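PDB 4KKM: polyprenyl synthetase from Zymomonas mobilis subsp. mobilis, which probably acts as a metal-dependent prenyltransferase that condenses isoprenyl diphosphates into longer chains, as other trans-type FPP/GGPP synthases do. Local coordinates for residues L71-V76 with L210-L215; I228-L232 with A296-F301; V291-I295 with A312-V316. All blocks are in the same frame, centred on the assembly; numbering follows the deposited sequence.

Interaction 1 (L71-V76 with L210-L215); sequences LRPLLV and LFGFCL
C214 presses against L75 and R72 where helices 71-80 and 208-221 run side by side, the axes of segments 71-76 and 210-215 8.5 Å apart at closest approach and inclined by 29°. Its CB meets L75 CB at 3.6 Å, while SG, anti to the carbonyl carbon, turns back along its own helix and settles 3.6 Å from R72 CB. A small sulfur-bearing residue suits this spot because the backbones come close here, V76 CA and C214 CA being 4.8 Å apart; V76 CG2 fills the flank of C214 CA and CB. F211, one turn earlier, does the reaching. With CG anti to its carbonyl carbon (chi1 -70°), the ring swings across to the other helix and offers its CD1-CE1-CZ side to three residues. L71 CD2 lies 3.5 Å from F211 CE1, the two side chains crossing at about a right angle, and L75 CD1 lies 3.6 Å from F211 CD1. Such tight helix-on-helix packing builds the all-helical bundle of trans-prenyl synthases, and this contact sits near the middle of it, every touching residue buried. R72 is the polar exception: its chain, extended from CG to NE, brings the guanidinium beside the ring, F211 CE1 standing 3.6 Å above the guanidinium plane and offset from its centre, with the two planes only 23° apart. The methylenes of the same arginine serve as apolar filler, CD touching L210 CD1. H101 of helix 87-109, the helix that also carries the calcium ligand D108, packs against R72, whose side chain remains about 11 Å from that of the aspartate. L75 and L215 both extend to L308 of helix 306-314.

Interaction 2 (I228-L232 with A296-F301); sequences IRDRL and AHLSVF
R231 leaves its helix with CG anti to the carbonyl carbon (chi1 -75°) and then runs extended from CG to NE, which carries its guanidinium over to the two overlapping type I turns of 296-301. NH1 donates to H297 O at 2.9 Å with an N-H...O angle of 151°; the oxygen lies near the guanidinium plane, although the donor stands well above the plane of the carbonyl. A water accepts from the same NH1 and donates to A296 O at 2.8 Å, and it also bonds S299 OG, so one arginine nitrogen grips the first turn both directly and through solvent. V300 CG1 sits over the centre of the guanidinium, 3.4 Å from R231 CZ, a branched aliphatic group suited to covering a flat cation. Beneath this polar rim, F301 receives I228 CG2 at its ring edge, 4.0 Å from F301 CZ, and L232 CD2 bridges F301 CE2 and L298 CD2. H297 rests its CB near R231 O while its NE2 bonds D238 farther along helix 226-253. Arginine suits the boundary: its charge faces carbonyl oxygen and water, its plane faces a methyl, and the loop is thus held to the helix without a salt bridge across the contact.

Interaction 3 (V291-I295 with A312-V316); sequences VDQAI and ARYIV
Helix 280-296 meets the end of helix 306-314 most closely at V291 and A312, whose CA atoms are 5.7 Å apart, and the chain then leaves helical geometry at I315. V291 straddles the end of that helix with both methyls: CG2 lies 3.5 Å from A312 O, and CG1, the other branch, comes up to the same carbonyl oxygen slightly farther off. With CG1 anti to the backbone N (chi1 167°), CG2 falls on the side of V316, whose CG2 it meets at 4.1 Å. Shortening V291 to an alanine removes both methyls and is likely to open a gap beside the A312 carbonyl and leave V316 CG2 without the V291 methyl it now meets. A312 is small enough to let the helices approach, and its CB takes I295 CG1 at 4.0 Å and, more loosely, A294 CB. One turn on from V291, I295 extends its chain (chi2 169°) to set CD1 over the centre of the R313 guanidinium, 3.5 Å from R313 CZ, the two side chains crossing at about a right angle. A long isoleucine tip suits this work, covering one flat face of the cation with hydrocarbon while its stem stays against A312. R313 also approaches D292, but D292 OD1 and R313 NH1 are 4.2 Å apart, so the opposite charges may attract without forming a salt bridge. Two helices joined by a short connection, with A294 of the first and I315 just beyond the end of the second touching helix 226-253, belong to the C-terminal part of the helical bundle of prenyl synthases.

Overall arrangement
Interaction 1 is the core contact, wholly buried near the chain's centre, whereas interactions 2 and 3 are partly buried and lie farther out. Helices 208-221 and 226-253 follow each other in sequence and join interaction 1 to interaction 2, where L215 packs on L232; L71 similarly touches I315 of interaction 3. Interactions 2 and 3 adjoin in sequence at 295-296 but make no other touch. Each contact contains an arginine with an apolar group over its guanidinium: aromatic in the core, a valine or isoleucine methyl farther out. Among the three, interaction 2 alone has a clear direct hydrogen bond between its segments, together with a bridging water.

Interaction 1 (L71-V76 with L210-L215)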
ATOM      1  N   LEU B  71     -16.166   8.989  -8.352  1.00 27.19           N
ATOM      2  CA  LEU B  71     -16.273  10.270  -7.664  1.00 27.29           C
ATOM      3  C   LEU B  71     -14.895  10.851  -7.364  1.00 28.02           C
ATOM      4  O   LEU B  71     -14.675  12.054  -7.489  1.00 25.99           O
ATOM      5  CB  LEU B  71     -17.076  10.121  -6.373  1.00 28.43           C
ATOM      6  CG  LEU B  71     -17.095  11.376  -5.497  1.00 32.75           C
ATOM      7  CD1 LEU B  71     -17.777  12.524  -6.244  1.00 34.18           C
ATOM      8  CD2 LEU B  71     -17.778  11.097  -4.162  1.00 36.77           C
ATOM      9  N   ARG B  72     -13.955   9.995  -6.976  1.00 24.77           N
ATOM     10  CA  ARG B  72     -12.633  10.494  -6.615  1.00 25.80           C
ATOM     11  C   ARG B  72     -11.794  10.946  -7.824  1.00 28.63           C
ATOM     12  O   ARG B  72     -11.221  12.033  -7.798  1.00 28.05           O
ATOM     13  CB  ARG B  72     -11.909   9.521  -5.669  1.00 21.40           C
ATOM     14  CG  ARG B  72     -12.579   9.492  -4.291  1.00 23.40           C
ATOM     15  CD  ARG B  72     -12.409   8.161  -3.554  1.00 23.92           C
ATOM     16  NE  ARG B  72     -13.307   8.087  -2.398  1.00 23.86           N
ATOM     17  CZ  ARG B  72     -14.591   7.741  -2.465  1.00 27.68           C
ATOM     18  NH1 ARG B  72     -15.143   7.426  -3.631  1.00 28.37           N
ATOM     19  NH2 ARG B  72     -15.324   7.712  -1.361  1.00 27.51           N
ATOM     20  N   PRO B  73     -11.734  10.129  -8.892  1.00 27.97           N
ATOM     21  CA  PRO B  73     -11.142  10.660 -10.128  1.00 27.12           C
ATOM     22  C   PRO B  73     -11.813  11.946 -10.611  1.00 29.73           C
ATOM     23  O   PRO B  73     -11.126  12.859 -11.081  1.00 28.13           O
ATOM     24  CB  PRO B  73     -11.374   9.528 -11.131  1.00 25.64           C
ATOM     25  CG  PRO B  73     -11.301   8.288 -10.283  1.00 22.49           C
ATOM     26  CD  PRO B  73     -11.938   8.669  -8.963  1.00 22.08           C
ATOM     27  N   LEU B  74     -13.134  12.026 -10.476  1.00 28.21           N
ATOM     28  CA  LEU B  74     -13.874  13.203 -10.917  1.00 27.74           C
ATOM     29  C   LEU B  74     -13.425  14.450 -10.154  1.00 27.79           C
ATOM     30  O   LEU B  74     -13.251  15.519 -10.739  1.00 29.89           O
ATOM     31  CB  LEU B  74     -15.380  12.986 -10.741  1.00 28.97           C
ATOM     32  CG  LEU B  74     -16.276  14.183 -11.063  1.00 32.26           C
ATOM     33  CD1 LEU B  74     -16.226  14.505 -12.558  1.00 30.75           C
ATOM     34  CD2 LEU B  74     -17.705  13.922 -10.592  1.00 37.13           C
ATOM     35  N   LEU B  75     -13.237  14.308  -8.845  1.00 28.08           N
ATOM     36  CA  LEU B  75     -12.758  15.418  -8.022  1.00 25.20           C
ATOM     37  C   LEU B  75     -11.351  15.855  -8.416  1.00 25.15           C
ATOM     38  O   LEU B  75     -11.053  17.049  -8.452  1.00 29.71           O
ATOM     39  CB  LEU B  75     -12.781  15.034  -6.540  1.00 24.17           C
ATOM     40  CG  LEU B  75     -14.168  14.980  -5.896  1.00 25.20           C
ATOM     41  CD1 LEU B  75     -14.089  14.325  -4.522  1.00 27.38           C
ATOM     42  CD2 LEU B  75     -14.755  16.382  -5.802  1.00 26.37           C
ATOM     43  N   VAL B  76     -10.479  14.889  -8.688  1.00 24.52           N
ATOM     44  CA  VAL B  76      -9.131  15.210  -9.145  1.00 28.16           C
ATOM     45  C   VAL B  76      -9.184  15.999 -10.451  1.00 30.78           C
ATOM     46  O   VAL B  76      -8.575  17.067 -10.570  1.00 29.86           O
ATOM     47  CB  VAL B  76      -8.274  13.942  -9.350  1.00 26.41           C
ATOM     48  CG1 VAL B  76      -6.953  14.302 -10.027  1.00 25.47           C
ATOM     49  CG2 VAL B  76      -8.029  13.251  -8.016  1.00 24.87           C
ATOM     50  N   LEU B 210      -9.483  10.572   1.745  1.00 24.58           N
ATOM     51  CA  LEU B 210      -9.323  10.422   0.296  1.00 24.60           C
ATOM     52  C   LEU B 210      -9.866  11.626  -0.467  1.00 25.78           C
ATOM     53  O   LEU B 210      -9.295  12.024  -1.481  1.00 24.35           O
ATOM     54  CB  LEU B 210      -9.968   9.140  -0.231  1.00 21.11           C
ATOM     55  CG  LEU B 210      -9.472   7.780   0.284  1.00 22.22           C
ATOM     56  CD1 LEU B 210      -9.829   6.698  -0.734  1.00 22.22           C
ATOM     57  CD2 LEU B 210      -7.971   7.762   0.582  1.00 21.16           C
ATOM     58  N   PHE B 211     -10.980  12.191   0.004  1.00 24.11           N
ATOM     59  CA  PHE B 211     -11.529  13.398  -0.614  1.00 25.79           C
ATOM     60  C   PHE B 211     -10.519  14.534  -0.490  1.00 24.73           C
ATOM     61  O   PHE B 211     -10.281  15.279  -1.446  1.00 24.43           O
ATOM     62  CB  PHE B 211     -12.856  13.807   0.045  1.00 23.89           C
ATOM     63  CG  PHE B 211     -13.996  12.872  -0.253  1.00 24.42           C
ATOM     64  CD1 PHE B 211     -14.119  12.288  -1.504  1.00 24.90           C
ATOM     65  CD2 PHE B 211     -14.942  12.570   0.717  1.00 28.72           C
ATOM     66  CE1 PHE B 211     -15.163  11.422  -1.788  1.00 29.24           C
ATOM     67  CE2 PHE B 211     -15.994  11.702   0.442  1.00 31.71           C
ATOM     68  CZ  PHE B 211     -16.104  11.129  -0.816  1.00 32.34           C
ATOM     69  N   GLY B 212      -9.936  14.666   0.699  1.00 21.97           N
ATOM     70  CA  GLY B 212      -8.910  15.672   0.929  1.00 22.98           C
ATOM     71  C   GLY B 212      -7.768  15.523  -0.061  1.00 24.22           C
ATOM     72  O   GLY B 212      -7.270  16.509  -0.609  1.00 23.75           O
ATOM     73  N   PHE B 213      -7.360  14.284  -0.310  1.00 21.88           N
ATOM     74  CA  PHE B 213      -6.290  14.045  -1.273  1.00 22.07           C
ATOM     75  C   PHE B 213      -6.668  14.530  -2.670  1.00 25.27           C
ATOM     76  O   PHE B 213      -5.854  15.126  -3.367  1.00 25.41           O
ATOM     77  CB  PHE B 213      -5.912  12.567  -1.365  1.00 22.64           C
ATOM     78  CG  PHE B 213      -4.945  12.288  -2.482  1.00 23.61           C
ATOM     79  CD1 PHE B 213      -3.589  12.511  -2.306  1.00 21.49           C
ATOM     80  CD2 PHE B 213      -5.397  11.869  -3.722  1.00 21.70           C
ATOM     81  CE1 PHE B 213      -2.695  12.279  -3.340  1.00 25.19           C
ATOM     82  CE2 PHE B 213      -4.510  11.658  -4.763  1.00 26.02           C
ATOM     83  CZ  PHE B 213      -3.161  11.859  -4.569  1.00 23.89           C
ATOM     84  N   CYS B 214      -7.898  14.249  -3.082  1.00 24.28           N
ATOM     85  CA  CYS B 214      -8.351  14.638  -4.416  1.00 26.49           C
ATOM     86  C   CYS B 214      -8.213  16.139  -4.652  1.00 26.90           C
ATOM     87  O   CYS B 214      -7.753  16.569  -5.715  1.00 27.53           O
ATOM     88  CB  CYS B 214      -9.803  14.212  -4.640  1.00 21.26           C
ATOM     89  SG  CYS B 214     -10.043  12.425  -4.713  1.00 24.55           S
ATOM     90  N   LEU B 215      -8.612  16.927  -3.658  1.00 25.12           N
ATOM     91  CA  LEU B 215      -8.571  18.389  -3.752  1.00 24.42           C
ATOM     92  C   LEU B 215      -7.139  18.893  -3.616  1.00 26.75           C
ATOM     93  O   LEU B 215      -6.703  19.779  -4.355  1.00 27.39           O
ATOM     94  CB  LEU B 215      -9.467  19.031  -2.683  1.00 21.27           C
ATOM     95  CG  LEU B 215     -10.937  19.274  -3.072  1.00 24.32           C
ATOM     96  CD1 LEU B 215     -11.058  20.364  -4.134  1.00 25.43           C
ATOM     97  CD2 LEU B 215     -11.617  17.980  -3.543  1.00 25.05           C
TER

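Interaction 2 (I228-L232 with A296-F301)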
ATOM      1  N   ILE B 228      -4.517  28.758  -1.266  1.00 36.64           N
ATOM      2  CA  ILE B 228      -5.349  28.045  -2.229  1.00 33.95           C
ATOM      3  C   ILE B 228      -5.485  26.569  -1.845  1.00 35.28           C
ATOM      4  O   ILE B 228      -6.558  25.976  -1.974  1.00 31.24           O
ATOM      5  CB  ILE B 228      -4.780  28.177  -3.664  1.00 36.66           C
ATOM      6  CG1 ILE B 228      -4.883  29.628  -4.146  1.00 41.31           C
ATOM      7  CG2 ILE B 228      -5.508  27.248  -4.627  1.00 32.69           C
ATOM      8  CD1 ILE B 228      -6.298  30.130  -4.236  1.00 41.80           C
ATOM      9  N   ARG B 229      -4.395  25.976  -1.367  1.00 33.72           N
ATOM     10  CA  ARG B 229      -4.443  24.589  -0.933  0.52 33.75           C
ATOM     11  C   ARG B 229      -5.436  24.415   0.210  1.00 32.08           C
ATOM     12  O   ARG B 229      -6.225  23.469   0.211  1.00 27.74           O
ATOM     13  CB  ARG B 229      -3.064  24.074  -0.519  0.52 34.96           C
ATOM     14  CG  ARG B 229      -3.142  22.735   0.187  0.52 36.69           C
ATOM     15  CD  ARG B 229      -1.869  21.915   0.077  0.52 44.23           C
ATOM     16  NE  ARG B 229      -0.800  22.366   0.962  0.52 52.12           N
ATOM     17  CZ  ARG B 229      -0.830  22.285   2.289  0.52 54.31           C
ATOM     18  NH1 ARG B 229      -1.894  21.791   2.910  0.52 55.88           N
ATOM     19  NH2 ARG B 229       0.205  22.712   2.999  0.52 54.65           N
ATOM     20  N   ASP B 230      -5.407  25.342   1.164  1.00 30.13           N
ATOM     21  CA  ASP B 230      -6.302  25.294   2.310  1.00 33.29           C
ATOM     22  C   ASP B 230      -7.777  25.447   1.924  1.00 32.11           C
ATOM     23  O   ASP B 230      -8.631  24.749   2.460  1.00 30.74           O
ATOM     24  CB  ASP B 230      -5.907  26.346   3.351  1.00 36.90           C
ATOM     25  CG  ASP B 230      -4.663  25.959   4.123  1.00 40.01           C
ATOM     26  OD1 ASP B 230      -4.267  24.776   4.063  1.00 42.83           O
ATOM     27  OD2 ASP B 230      -4.083  26.835   4.796  1.00 42.08           O
ATOM     28  N   ARG B 231      -8.071  26.362   1.005  1.00 27.44           N
ATOM     29  CA  ARG B 231      -9.433  26.517   0.506  1.00 27.70           C
ATOM     30  C   ARG B 231      -9.949  25.218  -0.117  1.00 29.15           C
ATOM     31  O   ARG B 231     -11.084  24.801   0.134  1.00 30.26           O
ATOM     32  CB  ARG B 231      -9.507  27.638  -0.527  1.00 29.51           C
ATOM     33  CG  ARG B 231      -9.452  29.038   0.056  1.00 35.37           C
ATOM     34  CD  ARG B 231      -9.498  30.070  -1.056  1.00 39.82           C
ATOM     35  NE  ARG B 231      -9.662  31.422  -0.532  1.00 43.69           N
ATOM     36  CZ  ARG B 231     -10.836  31.980  -0.255  1.00 43.90           C
ATOM     37  NH1 ARG B 231     -11.963  31.307  -0.452  1.00 34.75           N
ATOM     38  NH2 ARG B 231     -10.881  33.217   0.215  1.00 48.91           N
ATOM     39  N   LEU B 232      -9.111  24.589  -0.932  1.00 25.61           N
ATOM     40  CA  LEU B 232      -9.479  23.331  -1.576  1.00 21.72           C
ATOM     41  C   LEU B 232      -9.661  22.201  -0.558  1.00 24.10           C
ATOM     42  O   LEU B 232     -10.614  21.431  -0.644  1.00 24.71           O
ATOM     43  CB  LEU B 232      -8.447  22.950  -2.644  1.00 22.61           C
ATOM     44  CG  LEU B 232      -8.377  23.963  -3.793  1.00 30.21           C
ATOM     45  CD1 LEU B 232      -7.328  23.576  -4.828  1.00 28.78           C
ATOM     46  CD2 LEU B 232      -9.743  24.111  -4.436  1.00 32.96           C
ATOM     47  N   ALA B 296     -18.583  28.124  -0.902  1.00 35.91           N
ATOM     48  CA  ALA B 296     -18.032  29.422  -0.513  1.00 38.41           C
ATOM     49  C   ALA B 296     -16.500  29.442  -0.507  1.00 37.38           C
ATOM     50  O   ALA B 296     -15.892  30.482  -0.758  1.00 37.38           O
ATOM     51  CB  ALA B 296     -18.593  29.875   0.842  1.00 37.13           C
ATOM     52  N   HIS B 297     -15.879  28.292  -0.237  1.00 34.65           N
ATOM     53  CA  HIS B 297     -14.419  28.192  -0.276  1.00 34.43           C
ATOM     54  C   HIS B 297     -13.884  28.493  -1.677  1.00 36.34           C
ATOM     55  O   HIS B 297     -12.732  28.892  -1.835  1.00 37.77           O
ATOM     56  CB  HIS B 297     -13.930  26.812   0.195  1.00 35.23           C
ATOM     57  CG  HIS B 297     -14.290  26.489   1.613  1.00 35.60           C
ATOM     58  ND1 HIS B 297     -13.968  27.310   2.672  1.00 36.79           N
ATOM     59  CD2 HIS B 297     -14.942  25.427   2.148  1.00 35.85           C
ATOM     60  CE1 HIS B 297     -14.414  26.775   3.796  1.00 34.81           C
ATOM     61  NE2 HIS B 297     -15.007  25.631   3.505  1.00 34.58           N
ATOM     62  N   LEU B 298     -14.738  28.317  -2.684  1.00 35.97           N
ATOM     63  CA  LEU B 298     -14.343  28.457  -4.083  1.00 35.03           C
ATOM     64  C   LEU B 298     -14.660  29.843  -4.637  1.00 37.66           C
ATOM     65  O   LEU B 298     -14.537  30.076  -5.837  1.00 38.93           O
ATOM     66  CB  LEU B 298     -15.053  27.405  -4.941  1.00 33.55           C
ATOM     67  CG  LEU B 298     -14.904  25.943  -4.512  1.00 35.36           C
ATOM     68  CD1 LEU B 298     -15.749  25.048  -5.403  1.00 38.14           C
ATOM     69  CD2 LEU B 298     -13.446  25.520  -4.553  1.00 31.51           C
ATOM     70  N   SER B 299     -15.078  30.756  -3.767  1.00 38.14           N
ATOM     71  CA  SER B 299     -15.499  32.088  -4.207  1.00 41.30           C
ATOM     72  C   SER B 299     -14.402  32.865  -4.941  1.00 45.13           C
ATOM     73  O   SER B 299     -14.694  33.794  -5.696  1.00 46.81           O
ATOM     74  CB  SER B 299     -16.022  32.908  -3.028  1.00 40.87           C
ATOM     75  OG  SER B 299     -15.021  33.051  -2.038  1.00 47.70           O
ATOM     76  N   VAL B 300     -13.148  32.482  -4.730  1.00 44.83           N
ATOM     77  CA  VAL B 300     -12.034  33.171  -5.373  1.00 47.56           C
ATOM     78  C   VAL B 300     -11.772  32.685  -6.797  1.00 47.36           C
ATOM     79  O   VAL B 300     -10.952  33.261  -7.506  1.00 46.80           O
ATOM     80  CB  VAL B 300     -10.734  33.071  -4.543  1.00 45.80           C
ATOM     81  CG1 VAL B 300     -10.912  33.762  -3.189  1.00 44.59           C
ATOM     82  CG2 VAL B 300     -10.310  31.613  -4.381  1.00 41.86           C
ATOM     83  N   PHE B 301     -12.466  31.631  -7.217  1.00 42.06           N
ATOM     84  CA  PHE B 301     -12.313  31.128  -8.579  1.00 41.87           C
ATOM     85  C   PHE B 301     -13.463  31.575  -9.472  1.00 44.56           C
ATOM     86  O   PHE B 301     -14.584  31.783  -9.004  1.00 42.41           O
ATOM     87  CB  PHE B 301     -12.225  29.597  -8.603  1.00 41.38           C
ATOM     88  CG  PHE B 301     -11.142  29.035  -7.733  1.00 42.60           C
ATOM     89  CD1 PHE B 301      -9.811  29.139  -8.106  1.00 43.01           C
ATOM     90  CD2 PHE B 301     -11.452  28.395  -6.546  1.00 40.60           C
ATOM     91  CE1 PHE B 301      -8.807  28.623  -7.303  1.00 41.40           C
ATOM     92  CE2 PHE B 301     -10.454  27.872  -5.739  1.00 42.91           C
ATOM     93  CZ  PHE B 301      -9.129  27.986  -6.120  1.00 43.81           C
TER
HETATM   94  O   HOH W   1     -14.468  32.551   0.428  1.00 43.81           O

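Interaction 3 (V291-I295 with A312-V316)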
ATOM      1  N   VAL B 291     -22.928  22.137   2.125  1.00 33.16           N
ATOM      2  CA  VAL B 291     -22.798  22.314   0.686  1.00 34.59           C
ATOM      3  C   VAL B 291     -22.534  23.782   0.364  1.00 34.59           C
ATOM      4  O   VAL B 291     -21.632  24.106  -0.410  1.00 34.08           O
ATOM      5  CB  VAL B 291     -24.059  21.827  -0.064  1.00 41.99           C
ATOM      6  CG1 VAL B 291     -24.041  22.311  -1.506  1.00 42.75           C
ATOM      7  CG2 VAL B 291     -24.164  20.304   0.003  1.00 46.23           C
ATOM      8  N   ASP B 292     -23.317  24.670   0.970  1.00 34.18           N
ATOM      9  CA  ASP B 292     -23.098  26.103   0.809  1.00 36.60           C
ATOM     10  C   ASP B 292     -21.696  26.498   1.271  1.00 32.84           C
ATOM     11  O   ASP B 292     -21.000  27.256   0.597  1.00 36.93           O
ATOM     12  CB  ASP B 292     -24.152  26.900   1.585  1.00 42.85           C
ATOM     13  CG  ASP B 292     -25.540  26.768   0.987  1.00 53.66           C
ATOM     14  OD1 ASP B 292     -25.642  26.483  -0.225  1.00 56.68           O
ATOM     15  OD2 ASP B 292     -26.528  26.955   1.727  1.00 60.13           O
ATOM     16  N   GLN B 293     -21.291  25.978   2.425  1.00 34.56           N
ATOM     17  CA  GLN B 293     -19.965  26.245   2.967  1.00 33.66           C
ATOM     18  C   GLN B 293     -18.859  25.751   2.036  1.00 34.41           C
ATOM     19  O   GLN B 293     -17.870  26.450   1.816  1.00 31.81           O
ATOM     20  CB  GLN B 293     -19.819  25.626   4.361  1.00 32.52           C
ATOM     21  CG  GLN B 293     -20.613  26.365   5.433  1.00 43.34           C
ATOM     22  CD  GLN B 293     -20.769  25.564   6.709  1.00 51.51           C
ATOM     23  OE1 GLN B 293     -19.939  24.717   7.029  1.00 53.87           O
ATOM     24  NE2 GLN B 293     -21.845  25.824   7.440  1.00 58.00           N
ATOM     25  N   ALA B 294     -19.030  24.549   1.491  1.00 30.77           N
ATOM     26  CA  ALA B 294     -18.058  23.987   0.558  1.00 29.35           C
ATOM     27  C   ALA B 294     -17.875  24.915  -0.637  1.00 33.24           C
ATOM     28  O   ALA B 294     -16.749  25.224  -1.045  1.00 33.75           O
ATOM     29  CB  ALA B 294     -18.498  22.585   0.097  1.00 26.16           C
ATOM     30  N   ILE B 295     -18.988  25.380  -1.183  1.00 33.18           N
ATOM     31  CA  ILE B 295     -18.949  26.215  -2.373  1.00 36.12           C
ATOM     32  C   ILE B 295     -18.306  27.574  -2.084  1.00 37.92           C
ATOM     33  O   ILE B 295     -17.545  28.092  -2.903  1.00 37.56           O
ATOM     34  CB  ILE B 295     -20.357  26.353  -2.996  1.00 38.10           C
ATOM     35  CG1 ILE B 295     -20.749  25.036  -3.673  1.00 39.64           C
ATOM     36  CG2 ILE B 295     -20.412  27.513  -3.990  1.00 40.91           C
ATOM     37  CD1 ILE B 295     -22.203  24.965  -4.094  1.00 41.49           C
ATOM     38  N   ALA B 312     -20.591  19.463  -5.484  1.00 34.60           N
ATOM     39  CA  ALA B 312     -21.055  19.703  -4.120  1.00 37.80           C
ATOM     40  C   ALA B 312     -22.582  19.664  -4.020  1.00 40.75           C
ATOM     41  O   ALA B 312     -23.142  19.050  -3.106  1.00 38.26           O
ATOM     42  CB  ALA B 312     -20.520  21.036  -3.600  1.00 39.53           C
ATOM     43  N   ARG B 313     -23.251  20.314  -4.965  1.00 36.25           N
ATOM     44  CA  ARG B 313     -24.710  20.313  -4.995  1.00 45.69           C
ATOM     45  C   ARG B 313     -25.228  18.902  -5.279  1.00 50.23           C
ATOM     46  O   ARG B 313     -26.243  18.474  -4.727  1.00 52.73           O
ATOM     47  CB  ARG B 313     -25.227  21.306  -6.041  1.00 47.99           C
ATOM     48  CG  ARG B 313     -24.737  22.734  -5.818  1.00 53.06           C
ATOM     49  CD  ARG B 313     -25.608  23.768  -6.524  1.00 62.96           C
ATOM     50  NE  ARG B 313     -25.154  25.135  -6.268  1.00 69.24           N
ATOM     51  CZ  ARG B 313     -25.404  25.808  -5.148  1.00 75.54           C
ATOM     52  NH1 ARG B 313     -26.096  25.236  -4.169  1.00 77.61           N
ATOM     53  NH2 ARG B 313     -24.956  27.049  -4.996  1.00 77.18           N
ATOM     54  N   TYR B 314     -24.504  18.184  -6.132  1.00 48.08           N
ATOM     55  CA  TYR B 314     -24.829  16.806  -6.488  1.00 58.01           C
ATOM     56  C   TYR B 314     -24.793  15.886  -5.269  1.00 63.50           C
ATOM     57  O   TYR B 314     -25.597  14.962  -5.148  1.00 63.97           O
ATOM     58  CB  TYR B 314     -23.848  16.322  -7.554  1.00 65.60           C
ATOM     59  CG  TYR B 314     -23.974  14.871  -7.941  1.00 74.97           C
ATOM     60  CD1 TYR B 314     -25.180  14.353  -8.392  1.00 82.15           C
ATOM     61  CD2 TYR B 314     -22.876  14.022  -7.884  1.00 76.77           C
ATOM     62  CE1 TYR B 314     -25.295  13.027  -8.759  1.00 86.78           C
ATOM     63  CE2 TYR B 314     -22.980  12.692  -8.250  1.00 82.21           C
ATOM     64  CZ  TYR B 314     -24.194  12.202  -8.687  1.00 87.34           C
ATOM     65  OH  TYR B 314     -24.312  10.883  -9.055  1.00 91.57           O
ATOM     66  N   ILE B 315     -23.866  16.161  -4.355  1.00 64.55           N
ATOM     67  CA  ILE B 315     -23.766  15.422  -3.097  1.00 66.50           C
ATOM     68  C   ILE B 315     -24.928  15.798  -2.156  1.00 65.95           C
ATOM     69  O   ILE B 315     -24.730  16.095  -0.977  1.00 65.20           O
ATOM     70  CB  ILE B 315     -22.378  15.657  -2.429  1.00 71.18           C
ATOM     71  CG1 ILE B 315     -21.246  15.400  -3.433  1.00 70.90           C
ATOM     72  CG2 ILE B 315     -22.179  14.764  -1.221  1.00 71.92           C
ATOM     73  CD1 ILE B 315     -20.503  14.083  -3.247  1.00 66.12           C
ATOM     74  N   VAL B 316     -26.140  15.790  -2.706  1.00 73.78           N
ATOM     75  CA  VAL B 316     -27.374  16.056  -1.966  1.00 77.67           C
ATOM     76  C   VAL B 316     -28.588  15.742  -2.842  1.00 80.00           C
ATOM     77  O   VAL B 316     -28.587  16.009  -4.047  1.00 81.70           O
ATOM     78  CB  VAL B 316     -27.464  17.520  -1.461  1.00 82.62           C
ATOM     79  CG1 VAL B 316     -28.835  18.121  -1.760  1.00 84.90           C
ATOM     80  CG2 VAL B 316     -27.173  17.589   0.032  1.00 80.68           C
TER